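Local coordinates for protein inositol monophosphatase (Zymomonas mobilis, PDB 4N81) that probably hydrolyses phosphate monoesters such as inositol monophosphate with the aid of magnesium, at residues 22-27 with 119-124; 151-156 with 197-202; 188-193 with 239-244. All blocks are in the same frame, centred on the assembly; numbering follows the deposited sequence.

Interaction 1 (22-27 with 119-124); sequences DIIRPF and NQPIHQ
The carbonyl oxygen of Pro121 is gripped side-on by two nitrogens of Arg25, NH1 at 2.9 Å and NE at 3.1 Å. Neither bond is straight, because one oxygen serves two N-H groups of the same guanidinium: NH1 meets it in the carbonyl plane, on a lone pair, whereas NE arrives tilted 33° from that plane. Arg25 spans the gap with CG anti to its backbone N (chi1 -172°) and a bend at chi3 that turns the guanidinium onto the loop. On the other side of the group, NH2 forms a salt bridge with Asp22 OD2, which lies in the guanidinium plane. NH1 also makes a weak second bond, 3.3 Å to Gln124 OE1. The Pro121 bonds and the salt bridge fix the guanidinium's rotation; Gln124 adds little. The contact joins the C-terminal end of helix 7-24 to the turn between strands 112-120 and 125-130, a hairpin of the large sheet in the inositol monophosphatase fold. A water that donates to Ile122 O at 2.7 Å is a weak acceptor for Arg25 NE. Nearer the backbone, the aliphatic part of Arg25 slides past Ile122, CG lying 4.1 Å from CD1. Ile24 turns CG2 to the Pro121 ring, 4.4 Å from CG, while its side chain also lies close to Ile88, a predicted magnesium-site residue.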
# COMPACT_ATOMS: atom_id res chain seq x y z
N ASP A 22 6.02 -20.23 -2.58
CA ASP A 22 5.08 -21.30 -2.25
C ASP A 22 5.03 -21.53 -0.76
O ASP A 22 4.02 -21.99 -0.24
CB ASP A 22 5.45 -22.62 -2.93
CG ASP A 22 5.31 -22.54 -4.45
OD1 ASP A 22 5.94 -23.34 -5.17
OD2 ASP A 22 4.55 -21.66 -4.91
N ILE A 23 6.13 -21.26 -0.06
CA ILE A 23 6.04 -21.42 1.40
C ILE A 23 5.26 -20.29 2.10
O ILE A 23 4.49 -20.53 3.03
CB ILE A 23 7.45 -21.50 1.97
CG1 ILE A 23 8.05 -22.85 1.60
CG2 ILE A 23 7.46 -21.25 3.48
CD1 ILE A 23 9.58 -22.87 1.65
N ILE A 24 5.48 -19.07 1.63
CA ILE A 24 4.92 -17.85 2.25
C ILE A 24 3.42 -17.68 1.97
O ILE A 24 2.66 -17.33 2.86
CB ILE A 24 5.66 -16.59 1.73
CG1 ILE A 24 7.12 -16.58 2.23
CG2 ILE A 24 4.90 -15.29 2.12
CD1 ILE A 24 8.06 -15.51 1.47
N ARG A 25 3.00 -18.01 0.76
CA ARG A 25 1.61 -17.71 0.35
C ARG A 25 0.51 -18.22 1.30
O ARG A 25 -0.39 -17.46 1.67
CB ARG A 25 1.38 -18.23 -1.08
CG ARG A 25 0.07 -17.84 -1.74
CD ARG A 25 0.01 -18.41 -3.21
NE ARG A 25 1.00 -17.76 -4.08
CZ ARG A 25 2.09 -18.37 -4.56
NH1 ARG A 25 2.95 -17.71 -5.36
NH2 ARG A 25 2.30 -19.65 -4.25
N PRO A 26 0.59 -19.49 1.76
CA PRO A 26 -0.48 -20.00 2.62
C PRO A 26 -0.65 -19.17 3.90
O PRO A 26 -1.69 -19.31 4.56
CB PRO A 26 -0.02 -21.43 2.96
CG PRO A 26 0.88 -21.81 1.84
CD PRO A 26 1.55 -20.55 1.38
N PHE A 27 0.40 -18.48 4.36
CA PHE A 27 0.33 -17.73 5.62
C PHE A 27 -0.25 -16.33 5.46
O PHE A 27 -0.53 -15.68 6.43
CB PHE A 27 1.71 -17.60 6.26
CG PHE A 27 2.27 -18.93 6.71
CD1 PHE A 27 3.24 -19.59 5.95
CD2 PHE A 27 1.78 -19.54 7.84
CE1 PHE A 27 3.74 -20.81 6.35
CE2 PHE A 27 2.28 -20.78 8.26
CZ PHE A 27 3.26 -21.41 7.50
N ASN A 119 10.20 -10.27 -5.44
CA ASN A 119 9.05 -11.06 -5.85
C ASN A 119 7.88 -10.87 -4.93
O ASN A 119 8.00 -11.12 -3.73
CB ASN A 119 9.40 -12.56 -5.87
CG ASN A 119 8.26 -13.39 -6.49
OD1 ASN A 119 7.94 -13.23 -7.66
ND2 ASN A 119 7.64 -14.27 -5.70
N GLN A 120 6.73 -10.49 -5.50
CA GLN A 120 5.51 -10.34 -4.70
C GLN A 120 4.76 -11.62 -4.99
O GLN A 120 4.23 -11.80 -6.09
CB GLN A 120 4.72 -9.11 -5.24
CG GLN A 120 3.92 -8.40 -4.10
CD GLN A 120 3.05 -9.39 -3.33
OE1 GLN A 120 2.25 -10.12 -3.92
NE2 GLN A 120 3.22 -9.43 -2.02
N PRO A 121 4.69 -12.53 -3.98
CA PRO A 121 4.17 -13.87 -4.29
C PRO A 121 2.66 -13.95 -4.31
O PRO A 121 2.13 -14.98 -4.74
CB PRO A 121 4.74 -14.73 -3.16
CG PRO A 121 4.92 -13.73 -1.97
CD PRO A 121 5.37 -12.46 -2.67
N ILE A 122 1.95 -12.90 -3.84
CA ILE A 122 0.49 -12.98 -3.85
C ILE A 122 -0.02 -12.58 -5.23
O ILE A 122 -0.81 -13.30 -5.85
CB ILE A 122 -0.13 -12.03 -2.76
CG1 ILE A 122 0.52 -12.33 -1.39
CG2 ILE A 122 -1.69 -12.20 -2.69
CD1 ILE A 122 0.52 -13.83 -0.97
N HIS A 123 0.46 -11.45 -5.73
CA HIS A 123 0.05 -11.01 -7.09
C HIS A 123 0.93 -11.41 -8.24
O HIS A 123 0.64 -11.09 -9.39
CB HIS A 123 -0.34 -9.53 -7.06
CG HIS A 123 -1.55 -9.33 -6.20
ND1 HIS A 123 -1.61 -8.40 -5.18
CD2 HIS A 123 -2.72 -10.03 -6.16
CE1 HIS A 123 -2.78 -8.51 -4.57
NE2 HIS A 123 -3.47 -9.49 -5.13
N GLN A 124 1.98 -12.15 -7.91
CA GLN A 124 2.91 -12.66 -8.94
C GLN A 124 3.51 -11.52 -9.76
O GLN A 124 3.33 -11.44 -10.97
CB GLN A 124 2.21 -13.66 -9.87
CG GLN A 124 1.27 -14.58 -9.15
CD GLN A 124 1.99 -15.71 -8.55
OE1 GLN A 124 2.99 -15.52 -7.84
NE2 GLN A 124 1.53 -16.93 -8.85
O HOH W 1 -1.22 -15.85 -5.04

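Interaction 2 (151-156 with 197-202); sequences DHALLA and HCDLVV
Leu155 and Leu200 form a parallel bridge in which a methyl of the one lies against the root of the other: Leu155 CD1 rests 3.7 Å from Leu200 CB. With chi1 at 171° Leu155 swings CG away from its own N, and this carries CD1 over the neighbouring strand until it also meets Val202 CG2 at 4.0 Å. CD1 therefore fills the hollow between two side chains of strand 200-203, while Leu200 sends its own CD1 back toward the small Ala153. On the face carrying Ala156 and Val201 the relief is lower. There the methyl of Ala156 meets Cys198 SG, 3.9 Å from its CB, with Val201 CG2 farther off toward the same side, and Asn189 and Tyr190 of helix 187-194 pack over this face. The two strands are neighbours in the five-stranded mixed sheet of the inositol monophosphatase fold, with strand 180-183 beyond 154-157 and strand 241-244 beyond 200-203. Their parallel ladder runs from Leu200 O, which accepts from Ala156 N, and ends in a weak bond from Val202 N to Ala156 O. At its start, Leu154 O takes two N-H groups, those of Asp199 and Leu200. The side chain of Asp199 extends the pairing: OD1 receives Leu154 N at 2.8 Å, nearly straight at 174°, on its anti lone pair. A water bridges the same OD1 to His152 O, and OD2 makes a salt bridge with Arg145. With a backbone N-H, a water and an arginine all turned to it, this buried carboxylate is probably held as the anion, its charge balanced where the parallel strands begin.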
# COMPACT_ATOMS: atom_id res chain seq x y z
N ASP A 151 9.43 19.77 -7.71
CA ASP A 151 8.03 20.16 -7.56
C ASP A 151 7.10 19.38 -8.51
O ASP A 151 5.89 19.56 -8.48
CB ASP A 151 7.81 21.68 -7.61
CG ASP A 151 8.22 22.31 -8.94
OD1 ASP A 151 8.54 21.61 -9.92
OD2 ASP A 151 8.22 23.56 -9.01
N HIS A 152 7.68 18.56 -9.38
CA HIS A 152 6.91 17.59 -10.18
C HIS A 152 7.05 16.15 -9.73
O HIS A 152 6.39 15.22 -10.27
CB HIS A 152 7.27 17.68 -11.67
CG HIS A 152 6.81 18.94 -12.32
ND1 HIS A 152 5.52 19.13 -12.75
CD2 HIS A 152 7.47 20.09 -12.58
CE1 HIS A 152 5.40 20.36 -13.24
NE2 HIS A 152 6.58 20.95 -13.17
N ALA A 153 7.91 15.93 -8.74
CA ALA A 153 8.27 14.57 -8.37
C ALA A 153 7.30 13.92 -7.34
O ALA A 153 6.82 14.58 -6.42
CB ALA A 153 9.70 14.54 -7.80
N LEU A 154 7.06 12.63 -7.52
CA LEU A 154 6.39 11.82 -6.51
C LEU A 154 7.44 11.11 -5.66
O LEU A 154 8.29 10.43 -6.20
CB LEU A 154 5.53 10.77 -7.18
CG LEU A 154 4.76 9.82 -6.29
CD1 LEU A 154 3.97 10.60 -5.28
CD2 LEU A 154 3.73 9.11 -7.21
N LEU A 155 7.38 11.33 -4.34
CA LEU A 155 8.36 10.83 -3.38
C LEU A 155 7.64 9.72 -2.60
O LEU A 155 6.46 9.85 -2.33
CB LEU A 155 8.68 11.95 -2.38
CG LEU A 155 9.53 11.64 -1.12
CD1 LEU A 155 10.95 11.16 -1.50
CD2 LEU A 155 9.59 12.95 -0.26
N ALA A 156 8.34 8.68 -2.20
CA ALA A 156 7.71 7.67 -1.35
C ALA A 156 8.66 7.36 -0.22
O ALA A 156 9.90 7.47 -0.36
CB ALA A 156 7.48 6.33 -2.17
N HIS A 197 6.70 4.74 -12.07
CA HIS A 197 5.50 5.33 -11.41
C HIS A 197 5.82 6.11 -10.15
O HIS A 197 4.92 6.65 -9.51
CB HIS A 197 4.52 4.20 -11.04
CG HIS A 197 4.16 3.33 -12.20
ND1 HIS A 197 3.60 3.84 -13.36
CD2 HIS A 197 4.26 2.00 -12.39
CE1 HIS A 197 3.39 2.85 -14.22
NE2 HIS A 197 3.78 1.71 -13.64
N CYS A 198 7.13 6.23 -9.81
CA CYS A 198 7.51 6.94 -8.60
C CYS A 198 8.82 7.66 -8.98
O CYS A 198 9.56 7.10 -9.79
CB CYS A 198 7.83 5.85 -7.47
SG CYS A 198 8.14 6.62 -5.99
N ASP A 199 9.16 8.84 -8.42
CA ASP A 199 10.43 9.49 -8.86
C ASP A 199 11.54 9.43 -7.85
O ASP A 199 12.71 9.44 -8.23
CB ASP A 199 10.17 10.98 -9.18
CG ASP A 199 9.10 11.13 -10.28
OD1 ASP A 199 7.97 11.57 -9.99
OD2 ASP A 199 9.37 10.67 -11.41
N LEU A 200 11.19 9.42 -6.56
CA LEU A 200 12.21 9.38 -5.49
C LEU A 200 11.73 8.45 -4.39
O LEU A 200 10.54 8.42 -4.07
CB LEU A 200 12.35 10.81 -4.87
CG LEU A 200 13.01 11.82 -5.82
CD1 LEU A 200 12.83 13.29 -5.29
CD2 LEU A 200 14.51 11.56 -5.98
N VAL A 201 12.66 7.70 -3.80
CA VAL A 201 12.38 7.05 -2.54
C VAL A 201 13.54 7.43 -1.61
O VAL A 201 14.69 7.35 -2.01
CB VAL A 201 12.40 5.52 -2.72
CG1 VAL A 201 12.05 4.84 -1.36
CG2 VAL A 201 11.40 5.07 -3.79
N VAL A 202 13.23 7.81 -0.38
CA VAL A 202 14.27 8.17 0.59
C VAL A 202 13.94 7.44 1.87
O VAL A 202 12.83 7.61 2.41
CB VAL A 202 14.28 9.71 0.86
CG1 VAL A 202 15.25 10.06 2.03
CG2 VAL A 202 14.69 10.45 -0.44
O HOH W 2 6.91 13.08 -12.03

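Interaction 3 (188-193 with 239-244); sequences YNYGLL and GEVIAA
This is a buried helix-on-sheet contact, with helix 187-194 packed on one face of the mixed sheet that includes strand 241-244, close to the centre of an inositol monophosphatase fold. Helix and strand segments run in roughly the same direction, 27° apart, with their axes 9.4 Å from each other at closest approach. No hydrogen bond crosses between them, and the packing rests on Tyr190 and Leu193, one helical turn apart, set against Val241 and Ala243, which point to the helix from alternate positions of the strand. The methyl of Ala243 is shared by both helix residues: it lies 3.8 Å from Tyr190 CD2, approaching the ring obliquely, and 4.0 Å from Leu193 CD1. The extended chi1 of Leu193 (175°) sends its branches toward the strand. CD1 reaches Ala243 O at 3.5 Å, and CD2 comes to the backbone carbonyl of Ala244, so this leucine packs on the main chain as much as on side chains. The small side chain of Ala243 is consistent with this close approach. Beside them, Val201 and Met225 of the flanking strands also touch Tyr190, whose ring thus spans three strands of the sheet. The Tyr190 side chain lies about 6 Å from that of Asp89 and about 7 Å from that of Asp210, both predicted magnesium ligands. Its hydroxyl is hydrogen-bonded to Glu203 OE1. Val241, at chi1 -57°, places CG2 between its backbone N and carbonyl carbon, and this methyl meets the ring edge near its plane in a tight contact, 3.1 Å from Tyr190 OH.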
# COMPACT_ATOMS: atom_id res chain seq x y z
N TYR A 188 8.44 -2.36 -2.26
CA TYR A 188 7.51 -2.18 -3.36
C TYR A 188 7.71 -0.80 -3.99
O TYR A 188 7.56 -0.65 -5.22
CB TYR A 188 6.05 -2.30 -2.88
CG TYR A 188 5.15 -2.76 -4.01
CD1 TYR A 188 4.92 -4.13 -4.25
CD2 TYR A 188 4.51 -1.85 -4.83
CE1 TYR A 188 4.06 -4.57 -5.27
CE2 TYR A 188 3.69 -2.28 -5.87
CZ TYR A 188 3.49 -3.62 -6.11
OH TYR A 188 2.63 -4.02 -7.14
N ASN A 189 8.08 0.20 -3.18
CA ASN A 189 8.20 1.53 -3.83
C ASN A 189 9.36 1.61 -4.79
O ASN A 189 9.32 2.35 -5.78
CB ASN A 189 8.33 2.63 -2.78
CG ASN A 189 7.05 2.78 -1.96
OD1 ASN A 189 5.97 2.87 -2.52
ND2 ASN A 189 7.19 2.79 -0.65
N TYR A 190 10.39 0.79 -4.53
CA TYR A 190 11.54 0.78 -5.43
C TYR A 190 11.13 0.05 -6.70
O TYR A 190 11.58 0.41 -7.81
CB TYR A 190 12.75 0.10 -4.77
CG TYR A 190 13.21 0.82 -3.48
CD1 TYR A 190 12.59 0.54 -2.23
CD2 TYR A 190 14.23 1.77 -3.51
CE1 TYR A 190 13.00 1.16 -1.07
CE2 TYR A 190 14.66 2.39 -2.36
CZ TYR A 190 14.04 2.08 -1.14
OH TYR A 190 14.47 2.73 0.00
N GLY A 191 10.25 -0.95 -6.55
CA GLY A 191 9.77 -1.59 -7.76
C GLY A 191 8.92 -0.58 -8.55
O GLY A 191 9.06 -0.52 -9.81
N LEU A 192 8.14 0.24 -7.85
CA LEU A 192 7.27 1.16 -8.65
C LEU A 192 8.16 2.22 -9.27
O LEU A 192 7.88 2.73 -10.42
CB LEU A 192 6.23 1.86 -7.70
CG LEU A 192 5.10 0.91 -7.28
CD1 LEU A 192 4.25 1.59 -6.17
CD2 LEU A 192 4.22 0.53 -8.55
N LEU A 193 9.24 2.55 -8.56
CA LEU A 193 10.12 3.59 -9.15
C LEU A 193 10.81 3.01 -10.41
O LEU A 193 10.93 3.74 -11.42
CB LEU A 193 11.17 4.06 -8.09
CG LEU A 193 12.24 5.07 -8.62
CD1 LEU A 193 12.74 5.95 -7.41
CD2 LEU A 193 13.48 4.38 -9.20
N GLY A 239 22.49 2.16 5.82
CA GLY A 239 21.08 1.99 5.44
C GLY A 239 20.30 3.27 5.22
O GLY A 239 19.06 3.29 5.33
N GLU A 240 21.03 4.37 5.02
CA GLU A 240 20.44 5.59 4.47
C GLU A 240 20.48 5.39 2.95
O GLU A 240 21.57 5.15 2.41
CB GLU A 240 21.33 6.80 4.86
CG GLU A 240 21.10 7.13 6.33
CD GLU A 240 22.06 8.18 6.91
OE1 GLU A 240 22.98 8.67 6.20
OE2 GLU A 240 21.86 8.50 8.10
N VAL A 241 19.34 5.52 2.29
CA VAL A 241 19.30 5.28 0.86
C VAL A 241 18.50 6.37 0.20
O VAL A 241 17.54 6.90 0.77
CB VAL A 241 18.68 3.87 0.48
CG1 VAL A 241 19.44 2.71 1.17
CG2 VAL A 241 17.26 3.78 0.88
N ILE A 242 18.89 6.68 -1.04
CA ILE A 242 18.05 7.50 -1.93
C ILE A 242 18.03 6.81 -3.29
O ILE A 242 19.10 6.38 -3.78
CB ILE A 242 18.52 8.95 -2.03
CG1 ILE A 242 17.66 9.73 -3.01
CG2 ILE A 242 20.09 9.02 -2.42
CD1 ILE A 242 17.84 11.25 -2.88
N ALA A 243 16.82 6.65 -3.84
CA ALA A 243 16.67 6.12 -5.19
C ALA A 243 15.96 7.20 -6.01
O ALA A 243 15.04 7.84 -5.48
CB ALA A 243 15.83 4.79 -5.14
N ALA A 244 16.41 7.43 -7.24
CA ALA A 244 15.78 8.39 -8.13
C ALA A 244 15.57 7.72 -9.48
O ALA A 244 16.46 6.99 -9.93
CB ALA A 244 16.69 9.61 -8.32

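From the N terminus, interaction 1 comes first: it brings the turn after strand 112-120 back to the end of helix 7-24, closing a loop of 91 residues before either other contact opens. Interactions 2 and 3 then cross, their segments alternating as 151-156, 188-193, 197-202 and 239-244. Interaction 2 pairs strands 154-157 and 200-203; interaction 3 sets the intervening helix 187-194 against strand 241-244, the next neighbour in that sheet. The two meet directly, with Val201 O 2.9 Å from Ala243 N and Val201 CG1 packed on Tyr190. Interaction 1 touches interaction 3 through Gln120 and Tyr188, linking the large sheet to this helix.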